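Local coordinates for protein endonuclease and methylase LlaGI (PDB 5FFJ) that is a Type ISP restriction-modification enzyme, here without its nuclease, that recognises a DNA sequence and joins a methyltransferase to a helicase-like ATPase, at residues A[1285-1290]-A[1379-1384]; A[1333-1338]-A[1388-1393]; A[1302-1307]-A[1322-1327]; A[1178-1183]-A[1195-1200]. All coordinates share one frame; numbering follows the deposited sequence.

In the fold
Following the chain from its N terminus, contact 4 closes first: a short hairpin of strands 1180-1184 and 1194-1197. Helix 1270-1285 then delivers the first segment of contact 1, whose partner lies 89 residues further on. Contact 3 is nested inside that long loop, joining the two loop segments 1302-1307 and 1322-1327. Contact 2 opens at 1333-1338 while contact 1 is still open and closes after it, which makes the two cross; both end on helix 1377-1398. That helix thus gathers three loops, since Leu1379 also packs on Tyr1323 and Ile1327 of contact 3. Leu1285 extends the chain of contacts to the hairpin by touching Leu1179, Ile1196 and Glu1198.

Contact 1: residues A[1285-1290]-A[1379-1384]; sequences LNYENQ and LNLLLS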
loop_
_atom_site.group_PDB
_atom_site.type_symbol
_atom_site.label_atom_id
_atom_site.label_comp_id
_atom_site.label_asym_id
_atom_site.label_seq_id
_atom_site.Cartn_x
_atom_site.Cartn_y
_atom_site.Cartn_z
ATOM N N LEU A 1285 40.577 1.587 -11.591
ATOM C CA LEU A 1285 40.696 0.140 -11.486
ATOM C C LEU A 1285 41.341 -0.233 -10.155
ATOM O O LEU A 1285 40.947 -1.210 -9.516
ATOM C CB LEU A 1285 41.512 -0.426 -12.651
ATOM C CG LEU A 1285 40.885 -0.387 -14.047
ATOM C CD1 LEU A 1285 41.845 -0.974 -15.076
ATOM C CD2 LEU A 1285 39.560 -1.129 -14.076
ATOM N N ASN A 1286 42.324 0.562 -9.738
ATOM C CA ASN A 1286 43.022 0.336 -8.478
ATOM C C ASN A 1286 42.403 1.143 -7.336
ATOM O O ASN A 1286 43.096 1.561 -6.408
ATOM C CB ASN A 1286 44.502 0.693 -8.623
ATOM C CG ASN A 1286 45.197 -0.120 -9.696
ATOM O OD1 ASN A 1286 45.520 -1.289 -9.492
ATOM N ND2 ASN A 1286 45.444 0.504 -10.844
ATOM N N TYR A 1287 41.091 1.341 -7.408
ATOM C CA TYR A 1287 40.377 2.188 -6.460
ATOM C C TYR A 1287 40.439 1.694 -5.011
ATOM O O TYR A 1287 40.235 2.474 -4.082
ATOM C CB TYR A 1287 38.912 2.305 -6.884
ATOM C CG TYR A 1287 38.134 1.013 -6.741
ATOM C CD1 TYR A 1287 37.454 0.719 -5.567
ATOM C CD2 TYR A 1287 38.085 0.088 -7.776
ATOM C CE1 TYR A 1287 36.744 -0.457 -5.427
ATOM C CE2 TYR A 1287 37.373 -1.093 -7.645
ATOM C CZ TYR A 1287 36.705 -1.358 -6.466
ATOM O OH TYR A 1287 35.994 -2.528 -6.319
ATOM N N GLU A 1288 40.715 0.407 -4.818
ATOM C CA GLU A 1288 40.586 -0.203 -3.493
ATOM C C GLU A 1288 41.872 -0.100 -2.673
ATOM O O GLU A 1288 41.871 -0.384 -1.473
ATOM C CB GLU A 1288 40.155 -1.677 -3.604
ATOM C CG GLU A 1288 40.335 -2.334 -4.974
ATOM C CD GLU A 1288 39.837 -3.772 -5.002
ATOM O OE1 GLU A 1288 40.398 -4.587 -5.769
ATOM O OE2 GLU A 1288 38.882 -4.091 -4.260
ATOM N N ASN A 1289 42.962 0.310 -3.315
ATOM C CA ASN A 1289 44.222 0.545 -2.611
ATOM C C ASN A 1289 44.981 1.722 -3.203
ATOM O O ASN A 1289 45.604 1.607 -4.260
ATOM C CB ASN A 1289 45.100 -0.704 -2.638
ATOM C CG ASN A 1289 44.648 -1.749 -1.641
ATOM O OD1 ASN A 1289 44.802 -1.572 -0.432
ATOM N ND2 ASN A 1289 44.089 -2.847 -2.141
ATOM N N GLN A 1290 44.930 2.848 -2.498
ATOM C CA GLN A 1290 45.509 4.097 -2.969
ATOM C C GLN A 1290 46.104 4.860 -1.786
ATOM O O GLN A 1290 45.532 4.838 -0.695
ATOM C CB GLN A 1290 44.438 4.939 -3.668
ATOM C CG GLN A 1290 44.928 5.748 -4.855
ATOM C CD GLN A 1290 45.380 4.877 -6.011
ATOM O OE1 GLN A 1290 44.783 3.838 -6.290
ATOM N NE2 GLN A 1290 46.441 5.298 -6.688
ATOM N N LEU A 1379 38.013 -0.336 5.299
ATOM C CA LEU A 1379 38.685 0.860 5.795
ATOM C C LEU A 1379 39.712 1.337 4.773
ATOM O O LEU A 1379 39.779 2.527 4.464
ATOM C CB LEU A 1379 39.352 0.588 7.143
ATOM C CG LEU A 1379 39.956 1.791 7.871
ATOM C CD1 LEU A 1379 38.910 2.867 8.138
ATOM C CD2 LEU A 1379 40.594 1.337 9.177
ATOM N N ASN A 1380 40.505 0.407 4.247
ATOM C CA ASN A 1380 41.434 0.716 3.164
ATOM C C ASN A 1380 40.706 1.256 1.941
ATOM O O ASN A 1380 41.153 2.213 1.308
ATOM C CB ASN A 1380 42.237 -0.524 2.765
ATOM C CG ASN A 1380 43.329 -0.862 3.758
ATOM O OD1 ASN A 1380 43.905 0.019 4.396
ATOM N ND2 ASN A 1380 43.622 -2.149 3.890
ATOM N N LEU A 1381 39.581 0.628 1.611
ATOM C CA LEU A 1381 38.794 1.022 0.451
ATOM C C LEU A 1381 38.295 2.455 0.595
ATOM O O LEU A 1381 38.455 3.265 -0.319
ATOM C CB LEU A 1381 37.616 0.065 0.261
ATOM C CG LEU A 1381 36.560 0.464 -0.774
ATOM C CD1 LEU A 1381 37.162 0.585 -2.166
ATOM C CD2 LEU A 1381 35.425 -0.540 -0.767
ATOM N N LEU A 1382 37.696 2.760 1.743
ATOM C CA LEU A 1382 37.173 4.097 2.004
ATOM C C LEU A 1382 38.256 5.149 1.821
ATOM O O LEU A 1382 38.094 6.096 1.051
ATOM C CB LEU A 1382 36.597 4.185 3.419
ATOM C CG LEU A 1382 36.303 5.600 3.928
ATOM C CD1 LEU A 1382 35.183 6.241 3.124
ATOM C CD2 LEU A 1382 35.966 5.578 5.404
ATOM N N LEU A 1383 39.358 4.973 2.541
ATOM C CA LEU A 1383 40.468 5.913 2.490
ATOM C C LEU A 1383 40.950 6.114 1.058
ATOM O O LEU A 1383 41.185 7.243 0.631
ATOM C CB LEU A 1383 41.622 5.422 3.370
ATOM C CG LEU A 1383 41.362 5.371 4.878
ATOM C CD1 LEU A 1383 42.570 4.801 5.611
ATOM C CD2 LEU A 1383 41.014 6.745 5.427
ATOM N N SER A 1384 41.081 5.016 0.319
ATOM C CA SER A 1384 41.558 5.071 -1.059
ATOM C C SER A 1384 40.599 5.855 -1.944
ATOM O O SER A 1384 41.026 6.691 -2.739
ATOM C CB SER A 1384 41.746 3.659 -1.620
ATOM O OG SER A 1384 42.760 2.958 -0.921
#
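Ser1384 reaches from helix 1377-1398 to the backbone of the loop 1287-1290. Its CB packs against CB of Gln1290 (3.6 Å) and against the carbonyl of Tyr1287; a small residue suits this place, where the loop comes close to the helix. At the tip, Ser1384 OG lies beside its own backbone N (chi1 -64°) and accepts a bent bond from Gln1290 N at 2.7 Å. Ser1384 OG also donates to Asn1380 O (2.8 Å), which it meets from above the carbonyl plane while Ser1384 N comes from the opposite face. Nearby, Leu1381 crosses Tyr1287 obliquely, its CD1 at the ring edge, 3.4 Å from Tyr1287 CD1, and Glu1288 CG lies over the centre of one face of the Tyr1287 ring. Phe1149 meets this tyrosine edge-to-face, and the Glu1288 carboxylate leaves toward Lys1151 and Tyr1377. The chemistry is therefore divided: leucine and tyrosine supply apolar contact, while one buried hydroxyl, donor and acceptor at once, links loop backbone to helix backbone.

Contact 2: residues A[1333-1338]-A[1388-1393]; sequences PERAYE and VSMRTL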
loop_
_atom_site.group_PDB
_atom_site.type_symbol
_atom_site.label_atom_id
_atom_site.label_comp_id
_atom_site.label_asym_id
_atom_site.label_seq_id
_atom_site.Cartn_x
_atom_site.Cartn_y
_atom_site.Cartn_z
ATOM N N PRO A 1333 39.185 16.145 3.060
ATOM C CA PRO A 1333 38.911 17.326 2.228
ATOM C C PRO A 1333 37.469 17.347 1.728
ATOM O O PRO A 1333 37.003 16.367 1.146
ATOM C CB PRO A 1333 39.895 17.181 1.059
ATOM C CG PRO A 1333 40.960 16.270 1.554
ATOM C CD PRO A 1333 40.280 15.330 2.508
ATOM N N GLU A 1334 36.775 18.454 1.956
ATOM C CA GLU A 1334 35.359 18.543 1.627
ATOM C C GLU A 1334 35.114 18.539 0.119
ATOM O O GLU A 1334 34.005 18.245 -0.328
ATOM C CB GLU A 1334 34.751 19.800 2.251
ATOM C CG GLU A 1334 34.729 19.780 3.775
ATOM C CD GLU A 1334 34.224 21.079 4.374
ATOM O OE1 GLU A 1334 34.063 21.141 5.611
ATOM O OE2 GLU A 1334 33.986 22.038 3.610
ATOM N N ARG A 1335 36.139 18.858 -0.667
ATOM C CA ARG A 1335 35.970 18.925 -2.116
ATOM C C ARG A 1335 35.957 17.533 -2.745
ATOM O O ARG A 1335 35.547 17.370 -3.893
ATOM C CB ARG A 1335 37.073 19.780 -2.756
ATOM C CG ARG A 1335 38.402 19.064 -2.997
ATOM C CD ARG A 1335 39.280 19.818 -3.986
ATOM N NE ARG A 1335 38.622 19.994 -5.280
ATOM C CZ ARG A 1335 39.230 19.927 -6.462
ATOM N NH1 ARG A 1335 40.534 19.683 -6.545
ATOM N NH2 ARG A 1335 38.528 20.103 -7.573
ATOM N N ALA A 1336 36.421 16.537 -1.997
ATOM C CA ALA A 1336 36.452 15.164 -2.490
ATOM C C ALA A 1336 35.043 14.667 -2.808
ATOM O O ALA A 1336 34.863 13.736 -3.595
ATOM C CB ALA A 1336 37.114 14.251 -1.473
ATOM N N TYR A 1337 34.048 15.298 -2.195
ATOM C CA TYR A 1337 32.656 14.923 -2.401
ATOM C C TYR A 1337 32.100 15.511 -3.695
ATOM O O TYR A 1337 30.936 15.291 -4.038
ATOM C CB TYR A 1337 31.812 15.375 -1.210
ATOM C CG TYR A 1337 32.190 14.698 0.089
ATOM C CD1 TYR A 1337 33.321 15.085 0.795
ATOM C CD2 TYR A 1337 31.413 13.673 0.609
ATOM C CE1 TYR A 1337 33.670 14.464 1.981
ATOM C CE2 TYR A 1337 31.750 13.051 1.794
ATOM C CZ TYR A 1337 32.877 13.450 2.477
ATOM O OH TYR A 1337 33.215 12.833 3.660
ATOM N N GLU A 1338 32.933 16.259 -4.412
ATOM C CA GLU A 1338 32.535 16.819 -5.699
ATOM C C GLU A 1338 32.586 15.752 -6.789
ATOM O O GLU A 1338 31.848 15.827 -7.769
ATOM C CB GLU A 1338 33.428 18.004 -6.079
ATOM C CG GLU A 1338 33.272 19.210 -5.166
ATOM C CD GLU A 1338 34.163 20.372 -5.567
ATOM O OE1 GLU A 1338 34.827 20.280 -6.621
ATOM O OE2 GLU A 1338 34.197 21.379 -4.828
ATOM N N VAL A 1388 41.093 8.750 -4.588
ATOM C CA VAL A 1388 40.621 8.530 -5.949
ATOM C C VAL A 1388 39.766 9.718 -6.371
ATOM O O VAL A 1388 39.901 10.230 -7.481
ATOM C CB VAL A 1388 39.805 7.229 -6.074
ATOM C CG1 VAL A 1388 39.046 7.184 -7.403
ATOM C CG2 VAL A 1388 40.711 6.015 -5.942
ATOM N N SER A 1389 38.882 10.143 -5.474
ATOM C CA SER A 1389 38.045 11.315 -5.705
ATOM C C SER A 1389 38.884 12.571 -5.945
ATOM O O SER A 1389 38.679 13.283 -6.930
ATOM C CB SER A 1389 37.107 11.536 -4.519
ATOM O OG SER A 1389 35.956 10.716 -4.611
ATOM N N MET A 1390 39.821 12.839 -5.041
ATOM C CA MET A 1390 40.681 14.013 -5.158
ATOM C C MET A 1390 41.510 13.956 -6.433
ATOM O O MET A 1390 41.658 14.955 -7.138
ATOM C CB MET A 1390 41.607 14.127 -3.946
ATOM C CG MET A 1390 40.889 14.420 -2.643
ATOM S SD MET A 1390 40.081 16.030 -2.622
ATOM C CE MET A 1390 41.494 17.130 -2.711
ATOM N N ARG A 1391 42.049 12.777 -6.725
ATOM C CA ARG A 1391 42.909 12.603 -7.889
ATOM C C ARG A 1391 42.129 12.739 -9.194
ATOM O O ARG A 1391 42.636 13.305 -10.163
ATOM C CB ARG A 1391 43.608 11.241 -7.835
ATOM C CG ARG A 1391 44.506 10.944 -9.030
ATOM C CD ARG A 1391 45.598 11.992 -9.189
ATOM N NE ARG A 1391 46.459 11.719 -10.335
ATOM C CZ ARG A 1391 47.315 12.595 -10.851
ATOM N NH1 ARG A 1391 48.058 12.260 -11.896
ATOM N NH2 ARG A 1391 47.427 13.809 -10.328
ATOM N N THR A 1392 40.903 12.225 -9.219
ATOM C CA THR A 1392 40.088 12.252 -10.429
ATOM C C THR A 1392 39.787 13.686 -10.846
ATOM O O THR A 1392 39.897 14.039 -12.021
ATOM C CB THR A 1392 38.761 11.493 -10.232
ATOM O OG1 THR A 1392 39.031 10.151 -9.814
ATOM C CG2 THR A 1392 37.960 11.453 -11.521
ATOM N N LEU A 1393 39.414 14.510 -9.874
ATOM C CA LEU A 1393 39.074 15.902 -10.137
ATOM C C LEU A 1393 40.281 16.652 -10.687
ATOM O O LEU A 1393 40.149 17.457 -11.610
ATOM C CB LEU A 1393 38.560 16.573 -8.864
ATOM C CG LEU A 1393 37.326 15.914 -8.243
ATOM C CD1 LEU A 1393 37.285 16.166 -6.747
ATOM C CD2 LEU A 1393 36.060 16.427 -8.907
#
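Met1390 curls out of helix 1377-1398 and lays its sulfur against the turn 1333-1336. Its three side-chain torsions all lie near -65°, a compact coil that carries SD and CE over the loop instead of straight out from the helix. Met1390 SD meets Arg1335 CG at 3.5 Å and Ala1336 CB at 3.6 Å, while Pro1333 CB lies a little further off. A flexible, unbranched methionine suits this uneven surface, and the single methyl of Ala1336 lets the helix come close. Arg1335 has CG between its backbone N and carbonyl carbon (chi1 82°), which directs the aliphatic stem across the methionine; Arg1335 CD rests 3.7 Å from Met1390 CE. A bend at chi3 then lays the guanidinium over Leu1393, whose CD1 lies off-centre under one face, while Glu1338 OE1 stands at the edge, in plane, in a long salt bridge (3.8 Å from Arg1335 NH2). Leu1393 spreads its two methyls, CD1 to Arg1335 O and CD2 to Glu1338 CB (4.2 Å). Were Arg1335 replaced by an alanine, Met1390 CE and Leu1393 would probably lose their cover and Glu1338 its nearby positive charge. The loop between strands 1327-1330 and 1340-1341, part of the Type ISP C-terminal specificity domain, thus packs against one side of the C-terminal helix 1377-1398 through Ser1389, Met1390 and Leu1393.

Contact 3: residues A[1302-1307]-A[1322-1327]; sequences QPDYRV and IYNESI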
loop_
_atom_site.group_PDB
_atom_site.type_symbol
_atom_site.label_atom_id
_atom_site.label_comp_id
_atom_site.label_asym_id
_atom_site.label_seq_id
_atom_site.Cartn_x
_atom_site.Cartn_y
_atom_site.Cartn_z
ATOM N N GLN A 1302 40.514 0.603 19.585
ATOM C CA GLN A 1302 40.861 -0.814 19.611
ATOM C C GLN A 1302 40.696 -1.395 18.205
ATOM O O GLN A 1302 40.004 -0.812 17.370
ATOM C CB GLN A 1302 39.991 -1.566 20.623
ATOM C CG GLN A 1302 38.503 -1.595 20.298
ATOM C CD GLN A 1302 37.743 -2.617 21.127
ATOM O OE1 GLN A 1302 38.336 -3.486 21.769
ATOM N NE2 GLN A 1302 36.419 -2.518 21.115
ATOM N N PRO A 1303 41.337 -2.543 17.935
ATOM C CA PRO A 1303 41.305 -3.090 16.575
ATOM C C PRO A 1303 39.997 -3.813 16.244
ATOM O O PRO A 1303 39.996 -5.018 15.981
ATOM C CB PRO A 1303 42.496 -4.050 16.573
ATOM C CG PRO A 1303 42.576 -4.532 17.974
ATOM C CD PRO A 1303 42.171 -3.362 18.833
ATOM N N ASP A 1304 38.893 -3.071 16.271
ATOM C CA ASP A 1304 37.614 -3.560 15.770
ATOM C C ASP A 1304 37.367 -2.956 14.395
ATOM O O ASP A 1304 37.025 -1.780 14.281
ATOM C CB ASP A 1304 36.471 -3.205 16.724
ATOM C CG ASP A 1304 35.127 -3.724 16.243
ATOM O OD1 ASP A 1304 35.106 -4.644 15.397
ATOM O OD2 ASP A 1304 34.091 -3.212 16.716
ATOM N N TYR A 1305 37.548 -3.766 13.356
ATOM C CA TYR A 1305 37.451 -3.288 11.980
ATOM C C TYR A 1305 36.129 -3.684 11.333
ATOM O O TYR A 1305 35.954 -3.535 10.124
ATOM C CB TYR A 1305 38.614 -3.829 11.149
ATOM C CG TYR A 1305 39.965 -3.601 11.779
ATOM C CD1 TYR A 1305 40.604 -2.374 11.671
ATOM C CD2 TYR A 1305 40.605 -4.614 12.479
ATOM C CE1 TYR A 1305 41.842 -2.161 12.245
ATOM C CE2 TYR A 1305 41.842 -4.411 13.055
ATOM C CZ TYR A 1305 42.456 -3.184 12.935
ATOM O OH TYR A 1305 43.689 -2.978 13.508
ATOM N N ARG A 1306 35.203 -4.192 12.139
ATOM C CA ARG A 1306 33.888 -4.561 11.632
ATOM C C ARG A 1306 33.018 -3.328 11.453
ATOM O O ARG A 1306 33.103 -2.377 12.236
ATOM C CB ARG A 1306 33.196 -5.551 12.567
ATOM C CG ARG A 1306 33.713 -6.978 12.445
ATOM C CD ARG A 1306 32.637 -8.016 12.746
ATOM N NE ARG A 1306 32.662 -9.101 11.763
ATOM C CZ ARG A 1306 31.627 -9.502 11.026
ATOM N NH1 ARG A 1306 31.790 -10.498 10.167
ATOM N NH2 ARG A 1306 30.431 -8.929 11.136
ATOM N N VAL A 1307 32.184 -3.358 10.419
ATOM C CA VAL A 1307 31.297 -2.251 10.106
ATOM C C VAL A 1307 29.851 -2.626 10.407
ATOM O O VAL A 1307 29.434 -3.766 10.193
ATOM C CB VAL A 1307 31.428 -1.832 8.625
ATOM C CG1 VAL A 1307 31.003 -2.968 7.694
ATOM C CG2 VAL A 1307 30.610 -0.585 8.352
ATOM N N ILE A 1322 32.555 8.402 11.023
ATOM C CA ILE A 1322 32.652 7.372 12.048
ATOM C C ILE A 1322 32.557 5.997 11.393
ATOM O O ILE A 1322 31.468 5.544 11.040
ATOM C CB ILE A 1322 31.547 7.522 13.111
ATOM C CG1 ILE A 1322 31.680 8.869 13.824
ATOM C CG2 ILE A 1322 31.630 6.391 14.132
ATOM C CD1 ILE A 1322 30.521 9.202 14.741
ATOM N N TYR A 1323 33.701 5.341 11.220
ATOM C CA TYR A 1323 33.726 3.995 10.659
ATOM C C TYR A 1323 32.941 3.065 11.571
ATOM O O TYR A 1323 32.072 2.317 11.124
ATOM C CB TYR A 1323 35.163 3.498 10.493
ATOM C CG TYR A 1323 35.259 2.108 9.902
ATOM C CD1 TYR A 1323 35.267 0.985 10.718
ATOM C CD2 TYR A 1323 35.340 1.920 8.528
ATOM C CE1 TYR A 1323 35.353 -0.288 10.182
ATOM C CE2 TYR A 1323 35.427 0.651 7.983
ATOM C CZ TYR A 1323 35.433 -0.447 8.814
ATOM O OH TYR A 1323 35.518 -1.712 8.279
ATOM N N ASN A 1324 33.266 3.119 12.856
ATOM C CA ASN A 1324 32.500 2.423 13.877
ATOM C C ASN A 1324 32.757 3.081 15.226
ATOM O O ASN A 1324 33.377 4.141 15.294
ATOM C CB ASN A 1324 32.860 0.935 13.914
ATOM C CG ASN A 1324 34.345 0.693 14.101
ATOM O OD1 ASN A 1324 35.126 1.629 14.276
ATOM N ND2 ASN A 1324 34.742 -0.573 14.071
ATOM N N GLU A 1325 32.293 2.452 16.299
ATOM C CA GLU A 1325 32.452 3.029 17.628
ATOM C C GLU A 1325 33.894 2.924 18.129
ATOM O O GLU A 1325 34.196 3.327 19.253
ATOM C CB GLU A 1325 31.496 2.352 18.610
ATOM C CG GLU A 1325 30.032 2.631 18.309
ATOM C CD GLU A 1325 29.091 1.892 19.241
ATOM O OE1 GLU A 1325 29.572 1.040 20.020
ATOM O OE2 GLU A 1325 27.872 2.164 19.196
ATOM N N SER A 1326 34.778 2.392 17.288
ATOM C CA SER A 1326 36.203 2.322 17.598
ATOM C C SER A 1326 37.009 3.270 16.713
ATOM O O SER A 1326 37.821 4.055 17.206
ATOM C CB SER A 1326 36.721 0.892 17.430
ATOM O OG SER A 1326 36.072 0.008 18.325
ATOM N N ILE A 1327 36.774 3.192 15.406
ATOM C CA ILE A 1327 37.561 3.938 14.428
ATOM C C ILE A 1327 36.809 5.155 13.888
ATOM O O ILE A 1327 35.603 5.094 13.648
ATOM C CB ILE A 1327 37.970 3.042 13.237
ATOM C CG1 ILE A 1327 38.601 1.738 13.740
ATOM C CG2 ILE A 1327 38.934 3.790 12.310
ATOM C CD1 ILE A 1327 38.870 0.720 12.655
#
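Tyr1323 and Asn1324 both bring polar groups to the backbone of 1304-1306. The Tyr1323 ring is turned edge-on to the Tyr1305 carbonyl, and its OH donates to Tyr1305 O (2.6 Å) from above the carbonyl plane. Asn1324 works as a clamp: with CG between its backbone N and carbonyl carbon (chi1 55°), ND2 faces the opposite loop and donates to Asp1304 O (2.6 Å), which lies in the amide plane, and to Arg1306 O (3.1 Å), tilted out of it. Its OD1 turns back to accept from Ile1327 N, an Asx motif that holds the amide's rotation. A leucine at Asn1324 would probably leave the carbonyls of Asp1304 and Arg1306 without their donor and set the turn before Ile1327 free to shift. Ile1327 CD1 meets the Tyr1305 ring obliquely at CD1 (3.7 Å). Behind this junction Tyr1323 suits its place by resting an apolar ring, with Val1307, on Ile1378 of helix 1377-1398, and the wholly apolar Ile1327 packs against Val1298 and Ile1300 of strand 1297-1300.

Contact 4: residues A[1178-1183]-A[1195-1200]; sequences NLLINI and LISEYL
Two different first torsions bring Leu1180 and Asn1182 to Ser1197 on one face of the hairpin. In Leu1180, CG lies between the backbone N and the carbonyl carbon (chi1 43°), which puts CD1 3.6 Å from Ser1197 CB. Asn1182 holds CG beside its own N (chi1 -63°), and its ND2 comes 3.3 Å from Ser1197 CB. The main partner of this amide is Ser1201 OG, just beyond the segment; the bond from Asn1182 ND2 to Leu1195 O is weak. The small serine leaves room for both neighbours, and Ser1197 OG donates to Tyr1199 O (2.9 Å) just after the strand ends. Backbone bonds fix the antiparallel pairing. Leu1180 and Ser1197 form a hydrogen-bonded pair, with Ser1197 N 2.9 Å from Leu1180 O; Asn1182 and Leu1195 form the next, with Leu1195 N 3.0 Å from Asn1182 O. Between them Ile1181 and Ile1196 make a non-hydrogen-bonded pair on the other face, where Ile1181 CG1 approaches Ile1196 CD1 (4.4 Å). Branched isoleucines suit an extended backbone and an apolar face: Phe1237 of helix 1234-1243 touches both, and Ile1196 also packs on helix 1270-1285. Strand 1180-1184 has strand 1210-1214 on its other side, while 1194-1197 is an outermost strand of this four-stranded antiparallel sheet; beyond it, Leu1200 bonds through its backbone to Met1145 in strand 1141-1147.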
loop_
_atom_site.group_PDB
_atom_site.type_symbol
_atom_site.label_atom_id
_atom_site.label_comp_id
_atom_site.label_asym_id
_atom_site.label_seq_id
_atom_site.Cartn_x
_atom_site.Cartn_y
_atom_site.Cartn_z
ATOM N N ASN A 1178 38.545 -8.704 -19.234
ATOM C CA ASN A 1178 37.974 -7.700 -20.121
ATOM C C ASN A 1178 37.913 -6.326 -19.456
ATOM O O ASN A 1178 37.926 -6.218 -18.228
ATOM C CB ASN A 1178 36.572 -8.130 -20.562
ATOM C CG ASN A 1178 36.217 -7.639 -21.952
ATOM O OD1 ASN A 1178 36.770 -6.651 -22.436
ATOM N ND2 ASN A 1178 35.284 -8.330 -22.602
ATOM N N LEU A 1179 37.865 -5.284 -20.283
ATOM C CA LEU A 1179 37.627 -3.920 -19.819
ATOM C C LEU A 1179 36.341 -3.391 -20.435
ATOM O O LEU A 1179 36.159 -3.473 -21.650
ATOM C CB LEU A 1179 38.785 -2.993 -20.194
ATOM C CG LEU A 1179 40.138 -3.144 -19.498
ATOM C CD1 LEU A 1179 41.060 -2.038 -19.982
ATOM C CD2 LEU A 1179 40.004 -3.105 -17.983
ATOM N N LEU A 1180 35.451 -2.858 -19.603
ATOM C CA LEU A 1180 34.263 -2.182 -20.109
ATOM C C LEU A 1180 34.073 -0.825 -19.443
ATOM O O LEU A 1180 34.317 -0.655 -18.248
ATOM C CB LEU A 1180 33.015 -3.058 -19.926
ATOM C CG LEU A 1180 32.783 -3.824 -18.622
ATOM C CD1 LEU A 1180 32.187 -2.942 -17.552
ATOM C CD2 LEU A 1180 31.863 -4.999 -18.888
ATOM N N ILE A 1181 33.663 0.148 -20.250
ATOM C CA ILE A 1181 33.381 1.493 -19.776
ATOM C C ILE A 1181 31.895 1.626 -19.486
ATOM O O ILE A 1181 31.096 1.796 -20.405
ATOM C CB ILE A 1181 33.791 2.561 -20.809
ATOM C CG1 ILE A 1181 35.270 2.415 -21.159
ATOM C CG2 ILE A 1181 33.503 3.961 -20.277
ATOM C CD1 ILE A 1181 35.715 3.290 -22.306
ATOM N N ASN A 1182 31.519 1.539 -18.216
ATOM C CA ASN A 1182 30.130 1.765 -17.844
ATOM C C ASN A 1182 29.765 3.234 -18.000
ATOM O O ASN A 1182 30.573 4.118 -17.713
ATOM C CB ASN A 1182 29.859 1.313 -16.410
ATOM C CG ASN A 1182 30.069 -0.173 -16.216
ATOM O OD1 ASN A 1182 29.338 -0.993 -16.770
ATOM N ND2 ASN A 1182 31.064 -0.529 -15.414
ATOM N N ILE A 1183 28.545 3.484 -18.460
ATOM C CA ILE A 1183 28.046 4.844 -18.622
ATOM C C ILE A 1183 26.587 4.955 -18.197
ATOM O O ILE A 1183 25.849 3.965 -18.220
ATOM C CB ILE A 1183 28.163 5.323 -20.085
ATOM C CG1 ILE A 1183 27.516 4.304 -21.029
ATOM C CG2 ILE A 1183 29.624 5.558 -20.461
ATOM C CD1 ILE A 1183 27.364 4.794 -22.453
ATOM N N LEU A 1195 32.237 5.171 -15.405
ATOM C CA LEU A 1195 33.187 4.485 -14.537
ATOM C C LEU A 1195 33.628 3.178 -15.181
ATOM O O LEU A 1195 32.801 2.332 -15.516
ATOM C CB LEU A 1195 32.567 4.220 -13.164
ATOM C CG LEU A 1195 33.481 3.601 -12.104
ATOM C CD1 LEU A 1195 34.749 4.421 -11.931
ATOM C CD2 LEU A 1195 32.739 3.482 -10.779
ATOM N N ILE A 1196 34.934 3.017 -15.355
ATOM C CA ILE A 1196 35.469 1.823 -15.989
ATOM C C ILE A 1196 35.518 0.675 -14.987
ATOM O O ILE A 1196 35.776 0.886 -13.801
ATOM C CB ILE A 1196 36.875 2.080 -16.574
ATOM C CG1 ILE A 1196 37.307 0.914 -17.464
ATOM C CG2 ILE A 1196 37.885 2.323 -15.461
ATOM C CD1 ILE A 1196 38.475 1.248 -18.362
ATOM N N SER A 1197 35.253 -0.535 -15.469
ATOM C CA SER A 1197 35.225 -1.716 -14.617
ATOM C C SER A 1197 36.035 -2.857 -15.213
ATOM O O SER A 1197 36.090 -3.034 -16.430
ATOM C CB SER A 1197 33.786 -2.172 -14.383
ATOM O OG SER A 1197 33.753 -3.393 -13.665
ATOM N N GLU A 1198 36.663 -3.626 -14.332
ATOM C CA GLU A 1198 37.457 -4.783 -14.719
ATOM C C GLU A 1198 36.609 -6.053 -14.662
ATOM O O GLU A 1198 37.065 -7.134 -15.037
ATOM C CB GLU A 1198 38.667 -4.911 -13.795
ATOM C CG GLU A 1198 39.809 -5.723 -14.356
ATOM C CD GLU A 1198 40.991 -5.777 -13.408
ATOM O OE1 GLU A 1198 40.890 -5.210 -12.298
ATOM O OE2 GLU A 1198 42.019 -6.387 -13.771
ATOM N N TYR A 1199 35.372 -5.902 -14.196
ATOM C CA TYR A 1199 34.486 -7.033 -13.948
ATOM C C TYR A 1199 33.123 -6.841 -14.605
ATOM O O TYR A 1199 32.817 -5.769 -15.129
ATOM C CB TYR A 1199 34.300 -7.234 -12.442
ATOM C CG TYR A 1199 35.583 -7.502 -11.690
ATOM C CD1 TYR A 1199 36.464 -6.471 -11.388
ATOM C CD2 TYR A 1199 35.908 -8.784 -11.268
ATOM C CE1 TYR A 1199 37.636 -6.710 -10.699
ATOM C CE2 TYR A 1199 37.076 -9.032 -10.573
ATOM C CZ TYR A 1199 37.937 -7.991 -10.292
ATOM O OH TYR A 1199 39.102 -8.233 -9.602
ATOM N N LEU A 1200 32.314 -7.894 -14.571
ATOM C CA LEU A 1200 30.926 -7.823 -14.999
ATOM C C LEU A 1200 30.211 -6.734 -14.202
ATOM O O LEU A 1200 30.468 -6.571 -13.010
ATOM C CB LEU A 1200 30.253 -9.183 -14.804
ATOM C CG LEU A 1200 28.847 -9.392 -15.360
ATOM C CD1 LEU A 1200 28.668 -10.857 -15.699
ATOM C CD2 LEU A 1200 27.785 -8.952 -14.367
#